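PDB 4FID: G protein alpha subunit from Entamoeba histolytica, which binds guanine nucleotides and probably works as a transducer in transmembrane signalling, as the alpha subunit of a heterotrimeric G protein. Local coordinates for residues His65-Gln70 and Glu101-Thr106; Ile151-Phe156 and His164-Gly169. All coordinates share one frame; numbering follows the deposited sequence.

Contact 1 (His65-Gln70 and Glu101-Thr106); sequences HPMKYQ and EGIQAT
H65 meets helix 101-108 through its imidazole ring, which lies against A105 and T106. A105 CB sits over one face of the ring in a CH-pi contact, offset toward the rim, 4.0 Å from the centroid of the H65 ring and 24° off its normal. With H65 CG anti to its own carbonyl carbon (chi1 -54°), the ring is laid along the helix rather than out from it. H65 CD2 reaches T106 OG1 obliquely, at 3.3 Å.

That T106 hydroxyl is turned back into its own helix. OG1 lies beside the backbone N (chi1 -63°) and bonds to G102 O at 2.8 Å. G102 O also accepts from T106 N, and the two donors come from opposite faces of its plane.

The contact belongs to the all-helical domain of the G-alpha fold. It lays the loop after helix 42-62 along helix 101-108, away from the nucleotide. D100, just before the helix, takes backbone N-H groups of K68, Y69 and G102.

The backbones come close at G102, where G102 CA makes a CA-H...O contact with P66 O at 3.4 Å. The apolar part is small: selenomethionine M67 CG lies 4.1 Å from I103 CG1. M67 also touches I57 and S60 of helix 42-62. K68 NZ and E101 OE2 have opposite charges but stay 4.4 Å apart, beyond a salt bridge.

Contact 2 (Ile151-Phe156 and His164-Gly169); sequences IHEYDF and HLIDVG
H152-F156 and H164-D167 pair as antiparallel strands, with H152-D167 and Y154-L165 hydrogen-bonded and E153-I166 and D155-H164 non-hydrogen-bonded. D167 N reaches H152 O at 2.6 Å, and L165 N reaches Y154 O at 2.7 Å.

On the face of E153, D155, H164 and I166, the H164 ring is held at its edge by two carboxylates. With H164 CG anti to the backbone N (chi1 -180°), the ring leans along its own strand, and E153 and D155 reach over to it from the next. H164 NE2 bonds to E153 OE2 at 2.8 Å, on its anti side but tilted 25° out of the carboxylate plane, which stands 81° from the ring. H164 ND1 bonds to D155 OD1, also at 2.8 Å, but meets it from above the carboxylate plane. Two acidic partners would probably favour a protonated ring. I151 CD1 packs beside I166 CG2 at 4.0 Å.

On the other face, L165 CB meets the edge of the F156 ring, 3.5 Å from CE1. The D167 carboxylate forms a salt bridge with K18, a GDP-binding residue, and D167-G169 probably belong to the GTP site.

The pair is a beta hairpin at one side of the Ras-like sheet. Strand 162-167 also bonds to strand 6-12, while strand 152-157 is outermost. Helix 18-28 lies over the Y154 and D167 face, where Y154 OH bonds to A22 O.

From the N terminus, strand 6-12 and helix 18-28 of the Ras-like domain come first. The chain then enters the all-helical domain. Contact 1 closes a loop there: the chain leaves helix 42-62, runs through helix 90-99, and meets itself again at 101-106. Contact 2 opens only after that loop has closed, so the two are in series and neither nest nor cross. It closes a much shorter turn, between strands 152-157 and 162-167. The contacts lie on opposite sides of the chain's centre, with centres 43 Å apart. Contact 1 ties the loop after helix 42-62 to helix 101-108; contact 2 joins the edge strand to the nucleotide-binding sheet.

Contact 1 (His65-Gln70 and Glu101-Thr106)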
loop_
_atom_site.group_PDB
_atom_site.type_symbol
_atom_site.label_atom_id
_atom_site.label_comp_id
_atom_site.label_asym_id
_atom_site.label_seq_id
_atom_site.Cartn_x
_atom_site.Cartn_y
_atom_site.Cartn_z
ATOM N N HIS A 65 -19.271 13.376 -17.463
ATOM C CA HIS A 65 -19.473 14.351 -16.403
ATOM C C HIS A 65 -18.874 15.678 -16.871
ATOM O O HIS A 65 -17.704 15.970 -16.607
ATOM C CB HIS A 65 -18.770 13.925 -15.116
ATOM C CG HIS A 65 -19.134 12.554 -14.649
ATOM N ND1 HIS A 65 -20.373 12.252 -14.136
ATOM C CD2 HIS A 65 -18.410 11.412 -14.599
ATOM C CE1 HIS A 65 -20.404 10.971 -13.799
ATOM N NE2 HIS A 65 -19.228 10.442 -14.070
ATOM N N PRO A 66 -19.665 16.493 -17.568
ATOM C CA PRO A 66 -19.093 17.719 -18.120
ATOM C C PRO A 66 -18.372 18.608 -17.091
ATOM O O PRO A 66 -18.713 18.645 -15.898
ATOM C CB PRO A 66 -20.315 18.427 -18.719
ATOM C CG PRO A 66 -21.208 17.322 -19.094
ATOM C CD PRO A 66 -21.068 16.322 -17.967
HETATM N N MSE A 67 -17.365 19.317 -17.588
HETATM C CA MSE A 67 -16.562 20.226 -16.795
HETATM C C MSE A 67 -17.005 21.671 -16.986
HETATM O O MSE A 67 -17.320 22.092 -18.098
HETATM C CB MSE A 67 -15.113 20.126 -17.245
HETATM C CG MSE A 67 -14.240 19.194 -16.432
HETATM SE SE MSE A 67 -12.432 19.219 -17.180
HETATM C CE MSE A 67 -12.551 17.545 -18.129
ATOM N N LYS A 68 -17.018 22.429 -15.894
ATOM C CA LYS A 68 -17.192 23.868 -15.979
ATOM C C LYS A 68 -15.848 24.489 -16.323
ATOM O O LYS A 68 -15.731 25.256 -17.278
ATOM C CB LYS A 68 -17.698 24.441 -14.654
ATOM C CG LYS A 68 -19.194 24.683 -14.602
ATOM C CD LYS A 68 -19.662 24.913 -13.168
ATOM C CE LYS A 68 -18.978 26.124 -12.530
ATOM N NZ LYS A 68 -19.038 26.087 -11.031
ATOM N N TYR A 69 -14.831 24.135 -15.545
ATOM C CA TYR A 69 -13.521 24.762 -15.673
ATOM C C TYR A 69 -12.764 24.291 -16.902
ATOM O O TYR A 69 -12.885 23.139 -17.315
ATOM C CB TYR A 69 -12.689 24.487 -14.432
ATOM C CG TYR A 69 -11.342 25.136 -14.473
ATOM C CD1 TYR A 69 -11.201 26.502 -14.238
ATOM C CD2 TYR A 69 -10.202 24.389 -14.740
ATOM C CE1 TYR A 69 -9.957 27.110 -14.277
ATOM C CE2 TYR A 69 -8.954 24.988 -14.779
ATOM C CZ TYR A 69 -8.839 26.349 -14.546
ATOM O OH TYR A 69 -7.603 26.941 -14.591
ATOM N N GLN A 70 -11.969 25.186 -17.477
ATOM C CA GLN A 70 -11.148 24.849 -18.633
ATOM C C GLN A 70 -9.693 25.257 -18.396
ATOM O O GLN A 70 -9.386 26.441 -18.311
ATOM C CB GLN A 70 -11.694 25.531 -19.886
ATOM C CG GLN A 70 -10.721 25.549 -21.056
ATOM C CD GLN A 70 -11.320 26.163 -22.317
ATOM O OE1 GLN A 70 -12.512 26.493 -22.365
ATOM N NE2 GLN A 70 -10.490 26.315 -23.348
ATOM N N GLU A 101 -17.129 20.465 -10.453
ATOM C CA GLU A 101 -18.173 19.467 -10.236
ATOM C C GLU A 101 -17.965 18.177 -11.023
ATOM O O GLU A 101 -18.169 17.091 -10.500
ATOM C CB GLU A 101 -19.535 20.071 -10.565
ATOM C CG GLU A 101 -19.701 21.491 -10.024
ATOM C CD GLU A 101 -21.137 22.016 -10.115
ATOM O OE1 GLU A 101 -21.906 21.572 -11.009
ATOM O OE2 GLU A 101 -21.484 22.886 -9.282
ATOM N N GLY A 102 -17.533 18.296 -12.273
ATOM C CA GLY A 102 -17.419 17.136 -13.147
ATOM C C GLY A 102 -16.265 16.220 -12.791
ATOM O O GLY A 102 -16.354 14.997 -12.931
ATOM N N ILE A 103 -15.170 16.830 -12.344
ATOM C CA ILE A 103 -13.995 16.110 -11.905
ATOM C C ILE A 103 -14.312 15.357 -10.601
ATOM O O ILE A 103 -13.992 14.168 -10.436
ATOM C CB ILE A 103 -12.824 17.093 -11.728
ATOM C CG1 ILE A 103 -12.373 17.596 -13.090
ATOM C CG2 ILE A 103 -11.623 16.425 -11.056
ATOM C CD1 ILE A 103 -11.657 16.513 -13.932
ATOM N N GLN A 104 -14.972 16.048 -9.684
ATOM C CA GLN A 104 -15.378 15.431 -8.435
ATOM C C GLN A 104 -16.291 14.213 -8.680
ATOM O O GLN A 104 -16.094 13.148 -8.093
ATOM C CB GLN A 104 -16.049 16.473 -7.542
ATOM C CG GLN A 104 -15.852 16.226 -6.059
ATOM C CD GLN A 104 -14.393 16.070 -5.672
ATOM O OE1 GLN A 104 -13.507 16.686 -6.265
ATOM N NE2 GLN A 104 -14.139 15.242 -4.665
ATOM N N ALA A 105 -17.276 14.369 -9.560
ATOM C CA ALA A 105 -18.140 13.259 -9.962
ATOM C C ALA A 105 -17.348 12.072 -10.549
ATOM O O ALA A 105 -17.687 10.897 -10.329
ATOM C CB ALA A 105 -19.190 13.746 -10.967
ATOM N N THR A 106 -16.303 12.393 -11.308
ATOM C CA THR A 106 -15.475 11.390 -11.948
ATOM C C THR A 106 -14.604 10.694 -10.907
ATOM O O THR A 106 -14.356 9.482 -10.990
ATOM C CB THR A 106 -14.579 12.036 -13.015
ATOM O OG1 THR A 106 -15.398 12.614 -14.042
ATOM C CG2 THR A 106 -13.623 11.015 -13.622
#

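Contact 2 (Ile151-Phe156 and His164-Gly169)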
loop_
_atom_site.group_PDB
_atom_site.type_symbol
_atom_site.label_atom_id
_atom_site.label_comp_id
_atom_site.label_asym_id
_atom_site.label_seq_id
_atom_site.Cartn_x
_atom_site.Cartn_y
_atom_site.Cartn_z
ATOM N N ILE A 151 14.654 -5.638 -3.605
ATOM C CA ILE A 151 15.371 -6.186 -2.467
ATOM C C ILE A 151 15.908 -5.063 -1.591
ATOM O O ILE A 151 16.940 -4.479 -1.868
ATOM C CB ILE A 151 16.446 -7.228 -2.863
ATOM C CG1 ILE A 151 16.752 -8.121 -1.666
ATOM C CG2 ILE A 151 17.708 -6.569 -3.435
ATOM C CD1 ILE A 151 15.532 -8.802 -1.128
ATOM N N HIS A 152 15.171 -4.750 -0.537
ATOM C CA HIS A 152 15.547 -3.664 0.355
ATOM C C HIS A 152 15.752 -4.189 1.761
ATOM O O HIS A 152 14.888 -4.875 2.306
ATOM C CB HIS A 152 14.462 -2.589 0.373
ATOM C CG HIS A 152 14.260 -1.907 -0.943
ATOM N ND1 HIS A 152 14.818 -0.682 -1.239
ATOM C CD2 HIS A 152 13.559 -2.275 -2.041
ATOM C CE1 HIS A 152 14.470 -0.325 -2.462
ATOM N NE2 HIS A 152 13.706 -1.275 -2.972
ATOM N N GLU A 153 16.899 -3.868 2.346
ATOM C CA GLU A 153 17.205 -4.273 3.708
ATOM C C GLU A 153 17.336 -3.040 4.564
ATOM O O GLU A 153 17.733 -1.986 4.074
ATOM C CB GLU A 153 18.519 -5.063 3.756
ATOM C CG GLU A 153 18.497 -6.347 2.935
ATOM C CD GLU A 153 19.675 -7.280 3.222
ATOM O OE1 GLU A 153 20.606 -7.329 2.397
ATOM O OE2 GLU A 153 19.661 -7.985 4.255
ATOM N N TYR A 154 16.971 -3.158 5.832
ATOM C CA TYR A 154 17.480 -2.233 6.844
ATOM C C TYR A 154 17.209 -2.646 8.275
ATOM O O TYR A 154 16.464 -3.587 8.543
ATOM C CB TYR A 154 17.089 -0.766 6.621
ATOM C CG TYR A 154 15.718 -0.507 6.049
ATOM C CD1 TYR A 154 14.579 -0.586 6.839
ATOM C CD2 TYR A 154 15.572 -0.118 4.719
ATOM C CE1 TYR A 154 13.332 -0.316 6.307
ATOM C CE2 TYR A 154 14.338 0.150 4.181
ATOM C CZ TYR A 154 13.225 0.051 4.971
ATOM O OH TYR A 154 12.006 0.322 4.405
ATOM N N ASP A 155 17.857 -1.933 9.187
ATOM C CA ASP A 155 17.755 -2.219 10.601
ATOM C C ASP A 155 17.026 -1.090 11.304
ATOM O O ASP A 155 17.179 0.077 10.945
ATOM C CB ASP A 155 19.151 -2.390 11.196
ATOM C CG ASP A 155 19.990 -3.369 10.414
ATOM O OD1 ASP A 155 19.788 -4.599 10.550
ATOM O OD2 ASP A 155 20.841 -2.906 9.640
ATOM N N PHE A 156 16.208 -1.461 12.282
ATOM C CA PHE A 156 15.669 -0.514 13.242
ATOM C C PHE A 156 15.787 -1.102 14.652
ATOM O O PHE A 156 16.355 -2.183 14.840
ATOM C CB PHE A 156 14.225 -0.132 12.900
ATOM C CG PHE A 156 13.351 -1.295 12.551
ATOM C CD1 PHE A 156 13.408 -1.870 11.296
ATOM C CD2 PHE A 156 12.455 -1.807 13.474
ATOM C CE1 PHE A 156 12.597 -2.953 10.975
ATOM C CE2 PHE A 156 11.638 -2.885 13.156
ATOM C CZ PHE A 156 11.709 -3.457 11.908
ATOM N N HIS A 164 15.928 -6.530 11.893
ATOM C CA HIS A 164 16.424 -6.425 10.529
ATOM C C HIS A 164 15.279 -6.740 9.574
ATOM O O HIS A 164 14.613 -7.778 9.692
ATOM C CB HIS A 164 17.613 -7.351 10.305
ATOM C CG HIS A 164 18.173 -7.285 8.924
ATOM N ND1 HIS A 164 18.982 -6.253 8.495
ATOM C CD2 HIS A 164 18.052 -8.130 7.870
ATOM C CE1 HIS A 164 19.328 -6.461 7.237
ATOM N NE2 HIS A 164 18.779 -7.596 6.834
ATOM N N LEU A 165 15.037 -5.824 8.642
ATOM C CA LEU A 165 13.852 -5.884 7.806
ATOM C C LEU A 165 14.308 -6.205 6.389
ATOM O O LEU A 165 15.174 -5.511 5.848
ATOM C CB LEU A 165 13.108 -4.535 7.874
ATOM C CG LEU A 165 11.674 -4.337 7.343
ATOM C CD1 LEU A 165 11.640 -4.345 5.835
ATOM C CD2 LEU A 165 10.713 -5.387 7.875
ATOM N N ILE A 166 13.754 -7.273 5.805
ATOM C CA ILE A 166 14.037 -7.634 4.420
ATOM C C ILE A 166 12.789 -7.448 3.596
ATOM O O ILE A 166 11.818 -8.181 3.772
ATOM C CB ILE A 166 14.464 -9.098 4.290
ATOM C CG1 ILE A 166 15.672 -9.376 5.198
ATOM C CG2 ILE A 166 14.725 -9.462 2.780
ATOM C CD1 ILE A 166 15.942 -10.837 5.428
ATOM N N ASP A 167 12.808 -6.458 2.704
ATOM C CA ASP A 167 11.643 -6.139 1.861
ATOM C C ASP A 167 11.814 -6.770 0.478
ATOM O O ASP A 167 12.619 -6.303 -0.329
ATOM C CB ASP A 167 11.468 -4.619 1.768
ATOM C CG ASP A 167 10.342 -4.200 0.844
ATOM O OD1 ASP A 167 10.240 -2.984 0.585
ATOM O OD2 ASP A 167 9.559 -5.055 0.366
ATOM N N VAL A 168 11.076 -7.844 0.215
ATOM C CA VAL A 168 11.226 -8.568 -1.045
ATOM C C VAL A 168 10.221 -8.090 -2.087
ATOM O O VAL A 168 9.030 -8.283 -1.924
ATOM C CB VAL A 168 11.039 -10.086 -0.862
ATOM C CG1 VAL A 168 11.391 -10.798 -2.145
ATOM C CG2 VAL A 168 11.886 -10.612 0.285
ATOM N N GLY A 169 10.702 -7.464 -3.155
ATOM C CA GLY A 169 9.825 -7.002 -4.218
ATOM C C GLY A 169 9.954 -7.854 -5.474
ATOM O O GLY A 169 10.065 -9.080 -5.379
#